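Local coordinates for centrosome-associated zinc finger protein Cp190 (Drosophila melanogaster, PDB 6ER1) that organises chromatin domains and insulator boundaries as a partner recruited by DNA-binding insulator proteins, pairing with itself through its N-terminal BTB domain, at residues 96-101 with 122-127; 47-52 with 88-93; 37-42 with 84-89; 79-84 with 109-114. All blocks are in the same frame, centred on the assembly; numbering follows the deposited sequence.

Contact 1. Residues 96-101 with 122-127. With PO4 (phosphate ion), chain B.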
loop_
_atom_site.group_PDB
_atom_site.type_symbol
_atom_site.label_atom_id
_atom_site.label_comp_id
_atom_site.label_asym_id
_atom_site.label_seq_id
_atom_site.Cartn_x
_atom_site.Cartn_y
_atom_site.Cartn_z
ATOM N N GLY A 96 -7.004 -10.866 -1.142
ATOM C CA GLY A 96 -8.202 -11.219 -1.864
ATOM C C GLY A 96 -8.815 -12.567 -1.585
ATOM O O GLY A 96 -9.855 -12.880 -2.151
ATOM N N THR A 97 -8.179 -13.364 -0.699
ATOM C CA THR A 97 -8.640 -14.664 -0.290
ATOM C C THR A 97 -9.111 -14.578 1.162
ATOM O O THR A 97 -8.417 -14.020 2.024
ATOM C CB THR A 97 -7.514 -15.693 -0.413
ATOM O OG1 THR A 97 -7.125 -15.850 -1.770
ATOM C CG2 THR A 97 -7.952 -17.026 0.116
ATOM N N LEU A 98 -10.304 -15.109 1.416
ATOM C CA LEU A 98 -10.815 -15.273 2.772
ATOM C C LEU A 98 -10.752 -16.768 3.114
ATOM O O LEU A 98 -11.371 -17.579 2.435
ATOM C CB LEU A 98 -12.265 -14.818 2.879
ATOM C CG LEU A 98 -12.853 -14.871 4.290
ATOM C CD1 LEU A 98 -12.309 -13.785 5.198
ATOM C CD2 LEU A 98 -14.387 -14.891 4.270
ATOM N N GLU A 99 -9.953 -17.108 4.128
ATOM C CA GLU A 99 -9.841 -18.475 4.674
ATOM C C GLU A 99 -10.631 -18.507 5.966
ATOM O O GLU A 99 -10.406 -17.657 6.831
ATOM C CB GLU A 99 -8.385 -18.792 4.965
ATOM C CG GLU A 99 -7.534 -18.938 3.718
ATOM C CD GLU A 99 -6.141 -19.499 3.974
ATOM O OE1 GLU A 99 -5.858 -20.004 5.075
ATOM O OE2 GLU A 99 -5.314 -19.449 3.054
ATOM N N PHE A 100 -11.527 -19.477 6.127
ATOM C CA PHE A 100 -12.442 -19.475 7.245
ATOM C C PHE A 100 -12.999 -20.869 7.436
ATOM O O PHE A 100 -13.188 -21.604 6.491
ATOM C CB PHE A 100 -13.588 -18.477 7.048
ATOM C CG PHE A 100 -14.538 -18.807 5.925
ATOM C CD1 PHE A 100 -14.151 -18.698 4.606
ATOM C CD2 PHE A 100 -15.798 -19.279 6.183
ATOM C CE1 PHE A 100 -15.022 -19.015 3.573
ATOM C CE2 PHE A 100 -16.668 -19.605 5.168
ATOM C CZ PHE A 100 -16.282 -19.469 3.856
ATOM N N GLU A 101 -13.312 -21.201 8.674
ATOM C CA GLU A 101 -14.118 -22.400 8.949
ATOM C C GLU A 101 -15.580 -22.064 8.740
ATOM O O GLU A 101 -15.995 -20.944 9.093
ATOM C CB GLU A 101 -13.820 -22.976 10.329
ATOM C CG GLU A 101 -12.393 -23.502 10.429
ATOM C CD GLU A 101 -12.106 -24.279 11.700
ATOM O OE1 GLU A 101 -10.930 -24.301 12.113
ATOM O OE2 GLU A 101 -13.040 -24.884 12.275
ATOM N N LYS A 122 -19.952 -8.873 -0.746
ATOM C CA LYS A 122 -20.185 -9.443 -2.050
ATOM C C LYS A 122 -19.560 -10.838 -2.166
ATOM O O LYS A 122 -20.164 -11.765 -2.713
ATOM C CB LYS A 122 -19.646 -8.470 -3.123
ATOM C CG LYS A 122 -20.519 -7.249 -3.243
ATOM C CD LYS A 122 -20.105 -6.379 -4.418
ATOM C CE LYS A 122 -20.924 -5.102 -4.494
ATOM N NZ LYS A 122 -20.233 -4.100 -5.344
ATOM N N LEU A 123 -18.351 -10.993 -1.651
ATOM C CA LEU A 123 -17.702 -12.304 -1.691
ATOM C C LEU A 123 -18.492 -13.369 -0.877
ATOM O O LEU A 123 -18.721 -14.481 -1.365
ATOM C CB LEU A 123 -16.278 -12.165 -1.194
ATOM C CG LEU A 123 -15.483 -13.477 -1.137
ATOM C CD1 LEU A 123 -15.404 -14.153 -2.498
ATOM C CD2 LEU A 123 -14.116 -13.239 -0.558
ATOM N N LEU A 124 -18.911 -12.992 0.323
ATOM C CA LEU A 124 -19.579 -13.969 1.231
ATOM C C LEU A 124 -20.932 -14.321 0.701
ATOM O O LEU A 124 -21.439 -15.415 0.969
ATOM C CB LEU A 124 -19.680 -13.352 2.596
ATOM C CG LEU A 124 -18.378 -13.348 3.397
ATOM C CD1 LEU A 124 -18.582 -12.481 4.618
ATOM C CD2 LEU A 124 -17.912 -14.732 3.791
ATOM N N GLU A 125 -21.512 -13.436 -0.117
ATOM C CA GLU A 125 -22.839 -13.637 -0.679
ATOM C C GLU A 125 -22.800 -14.136 -2.129
ATOM O O GLU A 125 -23.853 -14.252 -2.742
ATOM C CB GLU A 125 -23.607 -12.309 -0.598
ATOM C CG GLU A 125 -23.870 -11.843 0.825
ATOM C CD GLU A 125 -24.398 -10.423 0.970
ATOM O OE1 GLU A 125 -24.568 -9.685 -0.026
ATOM O OE2 GLU A 125 -24.637 -10.034 2.129
ATOM N N ALA A 126 -21.627 -14.487 -2.655
ATOM C CA ALA A 126 -21.472 -14.885 -4.067
ATOM C C ALA A 126 -22.136 -16.210 -4.365
ATOM O O ALA A 126 -22.166 -17.109 -3.528
ATOM C CB ALA A 126 -19.988 -14.967 -4.451
ATOM N N HIS A 127 -22.626 -16.347 -5.593
ATOM C CA HIS A 127 -23.266 -17.592 -5.998
ATOM C C HIS A 127 -22.976 -17.948 -7.440
ATOM O O HIS A 127 -22.509 -17.121 -8.208
ATOM C CB HIS A 127 -24.771 -17.504 -5.732
ATOM C CG HIS A 127 -25.438 -16.352 -6.404
ATOM N ND1 HIS A 127 -25.910 -16.418 -7.692
ATOM C CD2 HIS A 127 -25.704 -15.098 -5.971
ATOM C CE1 HIS A 127 -26.452 -15.261 -8.026
ATOM N NE2 HIS A 127 -26.330 -14.441 -6.998
HETATM P P PO4 B . -26.944 -17.874 -10.594
HETATM O O1 PO4 B . -27.643 -16.537 -10.639
HETATM O O2 PO4 B . -25.853 -17.673 -11.607
HETATM O O3 PO4 B . -27.866 -18.998 -10.947
HETATM O O4 PO4 B . -26.372 -18.164 -9.227
#

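Contact 2. Residues 47-52 with 88-93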
loop_
_atom_site.group_PDB
_atom_site.type_symbol
_atom_site.label_atom_id
_atom_site.label_comp_id
_atom_site.label_asym_id
_atom_site.label_seq_id
_atom_site.Cartn_x
_atom_site.Cartn_y
_atom_site.Cartn_z
ATOM N N LEU A 47 -1.698 -7.283 16.454
ATOM C CA LEU A 47 -1.560 -7.488 15.014
ATOM C C LEU A 47 -1.181 -6.133 14.403
ATOM O O LEU A 47 -1.935 -5.156 14.526
ATOM C CB LEU A 47 -2.874 -7.974 14.418
ATOM C CG LEU A 47 -2.928 -8.244 12.918
ATOM C CD1 LEU A 47 -1.884 -9.261 12.496
ATOM C CD2 LEU A 47 -4.303 -8.643 12.450
ATOM N N LYS A 48 -0.025 -6.076 13.750
ATOM C CA LYS A 48 0.462 -4.836 13.118
ATOM C C LYS A 48 0.119 -4.810 11.646
ATOM O O LYS A 48 0.371 -5.788 10.942
ATOM C CB LYS A 48 1.959 -4.688 13.309
ATOM C CG LYS A 48 2.292 -4.525 14.780
ATOM C CD LYS A 48 3.746 -4.346 15.121
ATOM C CE LYS A 48 3.854 -4.091 16.632
ATOM N NZ LYS A 48 5.242 -3.855 17.107
ATOM N N VAL A 49 -0.432 -3.689 11.179
ATOM C CA VAL A 49 -0.986 -3.611 9.849
ATOM C C VAL A 49 -0.591 -2.247 9.237
ATOM O O VAL A 49 -0.019 -1.372 9.890
ATOM C CB VAL A 49 -2.530 -3.784 9.896
ATOM C CG1 VAL A 49 -2.928 -5.119 10.461
ATOM C CG2 VAL A 49 -3.188 -2.667 10.693
ATOM N N HIS A 50 -0.988 -2.078 7.986
ATOM C CA HIS A 50 -0.865 -0.813 7.222
ATOM C C HIS A 50 -2.220 -0.177 7.090
ATOM O O HIS A 50 -3.114 -0.760 6.475
ATOM C CB HIS A 50 -0.292 -1.066 5.846
ATOM C CG HIS A 50 1.025 -1.766 5.840
ATOM N ND1 HIS A 50 1.125 -3.142 5.709
ATOM C CD2 HIS A 50 2.294 -1.312 5.996
ATOM C CE1 HIS A 50 2.389 -3.499 5.755
ATOM N NE2 HIS A 50 3.125 -2.411 5.938
ATOM N N ARG A 51 -2.375 1.026 7.626
ATOM C CA ARG A 51 -3.634 1.761 7.575
ATOM C C ARG A 51 -4.205 1.832 6.162
ATOM O O ARG A 51 -5.419 1.624 5.992
ATOM C CB ARG A 51 -3.448 3.139 8.157
ATOM C CG ARG A 51 -4.714 3.840 8.534
ATOM C CD ARG A 51 -4.413 5.206 9.166
ATOM N NE ARG A 51 -4.022 5.041 10.573
ATOM C CZ ARG A 51 -2.796 5.157 11.069
ATOM N NH1 ARG A 51 -1.761 5.458 10.295
ATOM N NH2 ARG A 51 -2.593 4.969 12.377
ATOM N N LEU A 52 -3.346 2.110 5.168
ATOM C CA LEU A 52 -3.827 2.278 3.815
ATOM C C LEU A 52 -4.392 0.999 3.242
ATOM O O LEU A 52 -5.321 1.064 2.411
ATOM C CB LEU A 52 -2.744 2.877 2.954
ATOM C CG LEU A 52 -1.615 2.093 2.332
ATOM C CD1 LEU A 52 -2.125 1.212 1.196
ATOM C CD2 LEU A 52 -0.539 3.004 1.769
ATOM N N PRO A 88 -8.805 -13.216 9.916
ATOM C CA PRO A 88 -9.158 -13.631 8.559
ATOM C C PRO A 88 -9.501 -12.395 7.661
ATOM O O PRO A 88 -9.171 -12.452 6.460
ATOM C CB PRO A 88 -10.362 -14.567 8.714
ATOM C CG PRO A 88 -10.465 -14.816 10.121
ATOM C CD PRO A 88 -9.592 -13.954 10.935
ATOM N N ILE A 89 -10.194 -11.426 8.256
ATOM C CA ILE A 89 -10.573 -10.215 7.434
ATOM C C ILE A 89 -9.321 -9.470 7.003
ATOM O O ILE A 89 -9.227 -9.073 5.817
ATOM C CB ILE A 89 -11.562 -9.393 8.205
ATOM C CG1 ILE A 89 -12.894 -10.126 8.250
ATOM C CG2 ILE A 89 -11.755 -8.029 7.509
ATOM C CD1 ILE A 89 -13.940 -9.512 9.119
ATOM N N VAL A 90 -8.381 -9.238 7.894
ATOM C CA VAL A 90 -7.153 -8.548 7.508
ATOM C C VAL A 90 -6.395 -9.349 6.477
ATOM O O VAL A 90 -5.847 -8.800 5.487
ATOM C CB VAL A 90 -6.282 -8.213 8.737
ATOM C CG1 VAL A 90 -4.865 -7.771 8.349
ATOM C CG2 VAL A 90 -6.921 -7.134 9.577
ATOM N N ASN A 91 -6.295 -10.673 6.641
ATOM C CA ASN A 91 -5.609 -11.441 5.626
ATOM C C ASN A 91 -6.277 -11.338 4.229
ATOM O O ASN A 91 -5.588 -11.275 3.176
ATOM C CB ASN A 91 -5.449 -12.899 6.036
ATOM C CG ASN A 91 -4.423 -13.125 7.161
ATOM O OD1 ASN A 91 -3.486 -12.369 7.313
ATOM N ND2 ASN A 91 -4.562 -14.217 7.873
ATOM N N PHE A 92 -7.599 -11.279 4.230
ATOM C CA PHE A 92 -8.378 -11.012 3.012
ATOM C C PHE A 92 -7.998 -9.649 2.424
ATOM O O PHE A 92 -7.765 -9.554 1.190
ATOM C CB PHE A 92 -9.878 -11.078 3.273
ATOM C CG PHE A 92 -10.719 -10.579 2.155
ATOM C CD1 PHE A 92 -10.894 -11.267 0.992
ATOM C CD2 PHE A 92 -11.228 -9.315 2.256
ATOM C CE1 PHE A 92 -11.616 -10.728 -0.053
ATOM C CE2 PHE A 92 -11.965 -8.764 1.222
ATOM C CZ PHE A 92 -12.176 -9.482 0.077
ATOM N N MET A 93 -7.882 -8.640 3.274
ATOM C CA MET A 93 -7.545 -7.295 2.714
ATOM C C MET A 93 -6.209 -7.290 2.014
ATOM O O MET A 93 -6.025 -6.575 0.990
ATOM C CB MET A 93 -7.549 -6.249 3.799
ATOM C CG MET A 93 -8.883 -6.011 4.392
ATOM S SD MET A 93 -8.684 -5.067 5.920
ATOM C CE MET A 93 -10.185 -4.416 6.067
#

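Contact 3. Residues 37-42 with 84-89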
loop_
_atom_site.group_PDB
_atom_site.type_symbol
_atom_site.label_atom_id
_atom_site.label_comp_id
_atom_site.label_asym_id
_atom_site.label_seq_id
_atom_site.Cartn_x
_atom_site.Cartn_y
_atom_site.Cartn_z
ATOM N N LEU A 37 -0.127 0.940 12.230
ATOM C CA LEU A 37 -1.305 0.752 13.069
ATOM C C LEU A 37 -1.161 -0.589 13.787
ATOM O O LEU A 37 -0.952 -1.628 13.132
ATOM C CB LEU A 37 -2.565 0.778 12.237
ATOM C CG LEU A 37 -3.890 0.514 12.943
ATOM C CD1 LEU A 37 -4.138 1.413 14.138
ATOM C CD2 LEU A 37 -5.035 0.618 11.954
ATOM N N THR A 38 -1.261 -0.581 15.125
ATOM C CA THR A 38 -1.155 -1.769 15.932
ATOM C C THR A 38 -2.512 -2.018 16.553
ATOM O O THR A 38 -3.033 -1.151 17.277
ATOM C CB THR A 38 -0.069 -1.625 17.006
ATOM O OG1 THR A 38 1.198 -1.379 16.371
ATOM C CG2 THR A 38 0.053 -2.866 17.885
ATOM N N LEU A 39 -3.083 -3.192 16.256
ATOM C CA LEU A 39 -4.373 -3.605 16.806
ATOM C C LEU A 39 -4.127 -4.482 18.009
ATOM O O LEU A 39 -3.333 -5.421 17.943
ATOM C CB LEU A 39 -5.166 -4.407 15.784
ATOM C CG LEU A 39 -5.237 -3.799 14.386
ATOM C CD1 LEU A 39 -5.978 -4.709 13.455
ATOM C CD2 LEU A 39 -5.882 -2.431 14.412
ATOM N N GLN A 40 -4.791 -4.190 19.117
ATOM C CA GLN A 40 -4.630 -4.964 20.343
ATOM C C GLN A 40 -5.914 -5.661 20.763
ATOM O O GLN A 40 -6.962 -4.991 20.896
ATOM C CB GLN A 40 -4.075 -4.087 21.462
ATOM C CG GLN A 40 -3.773 -4.901 22.725
ATOM C CD GLN A 40 -2.900 -4.166 23.694
ATOM O OE1 GLN A 40 -1.881 -3.601 23.317
ATOM N NE2 GLN A 40 -3.290 -4.176 24.964
ATOM N N PHE A 41 -5.794 -6.975 21.010
ATOM C CA PHE A 41 -6.901 -7.824 21.416
ATOM C C PHE A 41 -7.036 -7.929 22.940
ATOM O O PHE A 41 -6.142 -7.501 23.683
ATOM C CB PHE A 41 -6.796 -9.166 20.689
ATOM C CG PHE A 41 -6.777 -9.024 19.204
ATOM C CD1 PHE A 41 -7.900 -8.588 18.540
ATOM C CD2 PHE A 41 -5.652 -9.332 18.477
ATOM C CE1 PHE A 41 -7.896 -8.455 17.159
ATOM C CE2 PHE A 41 -5.637 -9.229 17.113
ATOM C CZ PHE A 41 -6.763 -8.777 16.433
ATOM N N ARG A 42 -8.147 -8.492 23.399
ATOM C CA ARG A 42 -8.454 -8.574 24.838
ATOM C C ARG A 42 -7.406 -9.381 25.595
ATOM O O ARG A 42 -7.107 -9.077 26.768
ATOM C CB ARG A 42 -9.853 -9.161 25.083
ATOM C CG ARG A 42 -11.001 -8.234 24.697
ATOM C CD ARG A 42 -12.357 -8.790 25.158
ATOM N NE ARG A 42 -12.538 -8.646 26.601
ATOM C CZ ARG A 42 -13.639 -9.015 27.260
ATOM N NH1 ARG A 42 -13.700 -8.858 28.573
ATOM N NH2 ARG A 42 -14.685 -9.536 26.624
ATOM N N ASP A 84 -10.678 -13.682 16.164
ATOM C CA ASP A 84 -11.415 -14.648 15.357
ATOM C C ASP A 84 -12.000 -14.134 14.019
ATOM O O ASP A 84 -12.099 -14.864 13.062
ATOM C CB ASP A 84 -12.537 -15.376 16.158
ATOM C CG ASP A 84 -13.589 -14.465 16.732
ATOM O OD1 ASP A 84 -13.379 -13.219 16.804
ATOM O OD2 ASP A 84 -14.664 -14.993 17.088
ATOM N N VAL A 85 -12.418 -12.873 14.029
ATOM C CA VAL A 85 -12.890 -12.222 12.797
ATOM C C VAL A 85 -11.826 -11.298 12.186
ATOM O O VAL A 85 -11.718 -11.270 10.938
ATOM C CB VAL A 85 -14.244 -11.489 12.969
ATOM C CG1 VAL A 85 -15.333 -12.481 13.366
ATOM C CG2 VAL A 85 -14.153 -10.334 13.955
ATOM N N VAL A 86 -11.034 -10.654 13.031
ATOM C CA VAL A 86 -10.071 -9.649 12.526
ATOM C C VAL A 86 -8.986 -10.296 11.730
ATOM O O VAL A 86 -8.579 -9.825 10.634
ATOM C CB VAL A 86 -9.517 -8.744 13.609
ATOM C CG1 VAL A 86 -8.366 -7.874 13.108
ATOM C CG2 VAL A 86 -10.635 -7.932 14.260
ATOM N N VAL A 87 -8.428 -11.406 12.214
ATOM C CA VAL A 87 -7.313 -12.021 11.494
ATOM C C VAL A 87 -7.676 -12.520 10.092
ATOM O O VAL A 87 -6.990 -12.105 9.120
ATOM C CB VAL A 87 -6.624 -13.128 12.356
ATOM C CG1 VAL A 87 -5.668 -13.943 11.512
ATOM C CG2 VAL A 87 -5.914 -12.453 13.520
ATOM N N PRO A 88 -8.805 -13.216 9.916
ATOM C CA PRO A 88 -9.158 -13.631 8.559
ATOM C C PRO A 88 -9.501 -12.395 7.661
ATOM O O PRO A 88 -9.171 -12.452 6.460
ATOM C CB PRO A 88 -10.362 -14.567 8.714
ATOM C CG PRO A 88 -10.465 -14.816 10.121
ATOM C CD PRO A 88 -9.592 -13.954 10.935
ATOM N N ILE A 89 -10.194 -11.426 8.256
ATOM C CA ILE A 89 -10.573 -10.215 7.434
ATOM C C ILE A 89 -9.321 -9.470 7.003
ATOM O O ILE A 89 -9.227 -9.073 5.817
ATOM C CB ILE A 89 -11.562 -9.393 8.205
ATOM C CG1 ILE A 89 -12.894 -10.126 8.250
ATOM C CG2 ILE A 89 -11.755 -8.029 7.509
ATOM C CD1 ILE A 89 -13.940 -9.512 9.119
#

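Contact 4. Residues 79-84 with 109-114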
loop_
_atom_site.group_PDB
_atom_site.type_symbol
_atom_site.label_atom_id
_atom_site.label_comp_id
_atom_site.label_asym_id
_atom_site.label_seq_id
_atom_site.Cartn_x
_atom_site.Cartn_y
_atom_site.Cartn_z
ATOM N N ASN A 79 -14.949 -5.296 21.936
ATOM C CA ASN A 79 -15.252 -6.677 22.348
ATOM C C ASN A 79 -15.823 -7.535 21.239
ATOM O O ASN A 79 -15.517 -8.733 21.173
ATOM C CB ASN A 79 -16.208 -6.665 23.521
ATOM C CG ASN A 79 -15.575 -6.110 24.765
ATOM O OD1 ASN A 79 -14.356 -6.121 24.924
ATOM N ND2 ASN A 79 -16.409 -5.633 25.672
ATOM N N GLU A 80 -16.574 -6.917 20.325
ATOM C CA GLU A 80 -17.179 -7.668 19.219
ATOM C C GLU A 80 -16.260 -7.854 18.028
ATOM O O GLU A 80 -16.700 -8.442 17.034
ATOM C CB GLU A 80 -18.489 -7.016 18.711
ATOM C CG GLU A 80 -18.370 -5.710 17.885
ATOM C CD GLU A 80 -18.362 -4.475 18.750
ATOM O OE1 GLU A 80 -17.961 -4.576 19.948
ATOM O OE2 GLU A 80 -18.730 -3.414 18.217
ATOM N N PHE A 81 -15.005 -7.384 18.113
ATOM C CA PHE A 81 -14.126 -7.346 16.954
ATOM C C PHE A 81 -12.751 -7.836 17.373
ATOM O O PHE A 81 -11.786 -7.091 17.505
ATOM C CB PHE A 81 -14.098 -5.894 16.416
ATOM C CG PHE A 81 -13.546 -5.731 15.031
ATOM C CD1 PHE A 81 -14.171 -6.296 13.948
ATOM C CD2 PHE A 81 -12.440 -4.911 14.807
ATOM C CE1 PHE A 81 -13.720 -6.072 12.652
ATOM C CE2 PHE A 81 -11.993 -4.679 13.513
ATOM C CZ PHE A 81 -12.615 -5.278 12.434
ATOM N N GLN A 82 -12.703 -9.139 17.687
ATOM C CA GLN A 82 -11.482 -9.795 18.178
ATOM C C GLN A 82 -10.849 -10.650 17.116
ATOM O O GLN A 82 -11.254 -10.644 15.927
ATOM C CB GLN A 82 -11.829 -10.586 19.460
ATOM C CG GLN A 82 -12.287 -9.648 20.547
ATOM C CD GLN A 82 -11.138 -8.817 21.125
ATOM O OE1 GLN A 82 -10.102 -9.376 21.557
ATOM N NE2 GLN A 82 -11.323 -7.505 21.217
ATOM N N ALA A 83 -9.777 -11.351 17.461
ATOM C CA ALA A 83 -8.919 -11.983 16.437
ATOM C C ALA A 83 -9.657 -12.998 15.580
ATOM O O ALA A 83 -9.309 -13.211 14.439
ATOM C CB ALA A 83 -7.665 -12.597 17.061
ATOM N N ASP A 84 -10.678 -13.682 16.164
ATOM C CA ASP A 84 -11.415 -14.648 15.357
ATOM C C ASP A 84 -12.000 -14.134 14.019
ATOM O O ASP A 84 -12.099 -14.864 13.062
ATOM C CB ASP A 84 -12.537 -15.376 16.158
ATOM C CG ASP A 84 -13.589 -14.465 16.732
ATOM O OD1 ASP A 84 -13.379 -13.219 16.804
ATOM O OD2 ASP A 84 -14.664 -14.993 17.088
ATOM N N LEU A 109 -20.002 -12.705 8.267
ATOM C CA LEU A 109 -20.998 -11.920 7.518
ATOM C C LEU A 109 -21.511 -10.850 8.387
ATOM O O LEU A 109 -21.578 -9.646 7.913
ATOM C CB LEU A 109 -22.059 -12.812 6.959
ATOM C CG LEU A 109 -23.115 -12.231 6.111
ATOM C CD1 LEU A 109 -22.549 -11.351 5.007
ATOM C CD2 LEU A 109 -24.035 -13.266 5.542
ATOM N N ARG A 110 -21.894 -11.039 9.624
ATOM C CA ARG A 110 -22.359 -9.989 10.492
ATOM C C ARG A 110 -21.254 -8.960 10.716
ATOM O O ARG A 110 -21.591 -7.722 10.768
ATOM C CB ARG A 110 -22.937 -10.518 11.824
ATOM C CG ARG A 110 -24.238 -11.281 11.612
ATOM C CD ARG A 110 -24.830 -11.807 12.927
ATOM N NE ARG A 110 -24.030 -12.819 13.609
ATOM C CZ ARG A 110 -24.119 -14.112 13.326
ATOM N NH1 ARG A 110 -24.937 -14.576 12.416
ATOM N NH2 ARG A 110 -23.369 -14.949 14.058
ATOM N N THR A 111 -20.016 -9.331 10.839
ATOM C CA THR A 111 -18.926 -8.425 11.040
ATOM C C THR A 111 -18.774 -7.577 9.714
ATOM O O THR A 111 -18.610 -6.314 9.859
ATOM C CB THR A 111 -17.622 -9.099 11.368
ATOM O OG1 THR A 111 -17.810 -9.818 12.626
ATOM C CG2 THR A 111 -16.482 -8.209 11.551
ATOM N N ALA A 112 -18.805 -8.194 8.581
ATOM C CA ALA A 112 -18.647 -7.403 7.296
ATOM C C ALA A 112 -19.798 -6.503 7.257
ATOM O O ALA A 112 -19.577 -5.320 6.717
ATOM C CB ALA A 112 -18.647 -8.356 6.152
ATOM N N LYS A 113 -20.992 -6.786 7.647
ATOM C CA LYS A 113 -22.126 -5.855 7.647
ATOM C C LYS A 113 -21.922 -4.756 8.624
ATOM O O LYS A 113 -22.176 -3.510 8.277
ATOM C CB LYS A 113 -23.485 -6.566 7.894
ATOM C CG LYS A 113 -23.955 -7.461 6.775
ATOM C CD LYS A 113 -25.254 -8.152 7.180
ATOM C CE LYS A 113 -26.031 -8.833 6.052
ATOM N NZ LYS A 113 -27.299 -8.248 5.576
ATOM N N GLU A 114 -21.386 -4.935 9.792
ATOM C CA GLU A 114 -21.113 -3.892 10.749
ATOM C C GLU A 114 -20.054 -2.925 10.194
ATOM O O GLU A 114 -20.155 -1.708 10.513
ATOM C CB GLU A 114 -20.610 -4.561 12.080
ATOM C CG GLU A 114 -20.085 -3.595 13.136
ATOM C CD GLU A 114 -19.856 -4.127 14.529
ATOM O OE1 GLU A 114 -20.497 -5.140 14.846
ATOM O OE2 GLU A 114 -19.092 -3.475 15.332
HETATM O O HOH W 1 -17.639 -7.587 14.723
#

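Contact 1. Residues 96-101 with 122-127
With chi1 at -176°, Leu-98 puts CG opposite its backbone N and carries its methyls from strand 97-101 toward helix 118-124. Leu-124 answers from the last turn of that helix: its chi1 of -77° sets CG opposite the carbonyl carbon and sends CD2 across to Leu-98. The two side chains cross at about a right angle, and Leu-98 CD2 lies 3.6 Å from Leu-124 CD2. Leu-123, one residue earlier, touches the same side chain nearer the backbone, its CD2 4.2 Å from Leu-98 CB. Phe-92 of helix 83-95 packs on both Leu-98 and Leu-123, which joins strand and helix to the core. The backbone of 97-101 pairs antiparallel with a strand of the second subunit, the strand exchange seen in many BTB dimers, and Lys-13 of that subunit packs on Leu-123. Beyond the helix end, a phosphate probably left from the crystallisation liquor sits at the edge of the His-127 ring; the 2.4 Å between His-127 ND1 and phosphate O4 is too short to trust in detail. Between strand and helix themselves the meeting is branched hydrocarbon on branched hydrocarbon, so shape and exclusion of water, with no polar pairing, hold them together.

Contact 2. Residues 47-52 with 88-93
Leu-47 and Val-49 meet Val-90 through methyl groups alone, and no flat group lies between the three; a ring from outside, that of Phe-29 in helix 17-31, packs on both Val-49 and Val-90. Val-90 divides its work between its two branches. CG1, placed opposite the backbone N by a chi1 of 167°, is 3.9 Å from Val-49 CG1, the two valines meeting at a slant. CG2 points to the other strand residue, and here the side chains reach tip to tip, with Leu-47 CD2 and Val-90 CG2 4.2 Å apart. This is the BTB core, where the sheet packs against the central helix 83-95; Leu-47 and Val-49 both face that helix from strand 46-49. Just past the strand, His-50 takes the N-cap position of helix 51-57, and its ring nitrogens are bonded to Tyr-94 OH and to the carbonyl of Asp-33. On the same strand, Val-49 also packs on Leu-54 of helix 51-57.

Contact 3. Residues 37-42 with 84-89
Strand 37-40 and the first turns of helix 83-95 come nearest at Leu-39 and Val-86, whose CA atoms are 9.3 Å apart, a spacing that only side chains bridge. The pair belongs to the BTB fold, with a strand inside the sheet laid over its central helix; the helix is kinked where the N of Pro-88 makes no bond to the preceding turn. On the helix side Val-86 makes both contacts. It meets the rim of the Phe-41 ring rather than a face: CG1 lies near the ring plane, 3.8 Å from Phe-41 CZ, while Val-86 CB is 3.9 Å from Phe-41 CE1. The ring also packs on Leu-47 of the neighbouring strand and on Gln-82. Trimming Phe-41 to an alanine would probably open a gap beside Val-86 where the ring edge now lies, leaving the valine's CB and methyls without that neighbour. Leu-39, two residues earlier and in the strand, touches the same valine, the two side chains at an oblique angle, with Leu-39 CD1 4.0 Å from Val-86 CG1.

Contact 4. Residues 79-84 with 109-114
Phe-81 turns the edge of its ring to Thr-111, the two side chains crossing at about a right angle. The methyl CG2 of Thr-111 lies in the ring plane, 3.7 Å from Phe-81 CE1, and it gets there because the threonine torsion (chi1 -62°) sets CG2 opposite the backbone N. The same torsion leaves OG1 beside that N, where it bonds to the carbonyl of Lys-107 one turn earlier. OG1 is also an acceptor: a water donates to Thr-111 OG1 at 3.1 Å and to Glu-80 O at 2.6 Å, tying the loop backbone to the helix. Further out, Glu-80 and Glu-114 also cross near a right angle. Glu-80 bends at chi2 while Glu-114 runs extended, and their carboxylate planes stand 45° apart with Glu-80 OE2 only 2.9 Å from Glu-114 OE2. Two acceptors this close suggest that one carboxylate may hold a proton in the crystal; Glu-114 OE2 is also hydrogen-bonded with Tyr-60 OH, which probably eases the crowding of charge, and both residues touch a crystal neighbour. Tyr-60 also packs edge-to-face with Phe-81, whose ring meets Phe-61 as well. The arrangement packs the residues just before Gln-82, the N-cap of helix 83-95, against helix 105-115, in the helical part of the BTB domain.

In the fold
From the N terminus, contacts 3 and 2 open first, on neighbouring antiparallel strands 37-40 and 46-49. Contact 4 opens at 79-84 before either has closed. Contact 3 then closes on 84-89 and contact 2 on 88-93, overlapping parts of helix 83-95 that share Pro-88 and Ile-89, so two neighbouring strands are laid along one helix and the two loops end on the same stretch. Contact 1 opens just after that helix, at 96-101. Contact 4 closes at 109-114, crossing all three others, and contact 1 closes last, at 122-127. Contacts 4 and 1 thus tie the later helices 105-115 and 118-124 to helix 83-95 and strand 97-101, while contacts 1 and 2 also touch the second subunit.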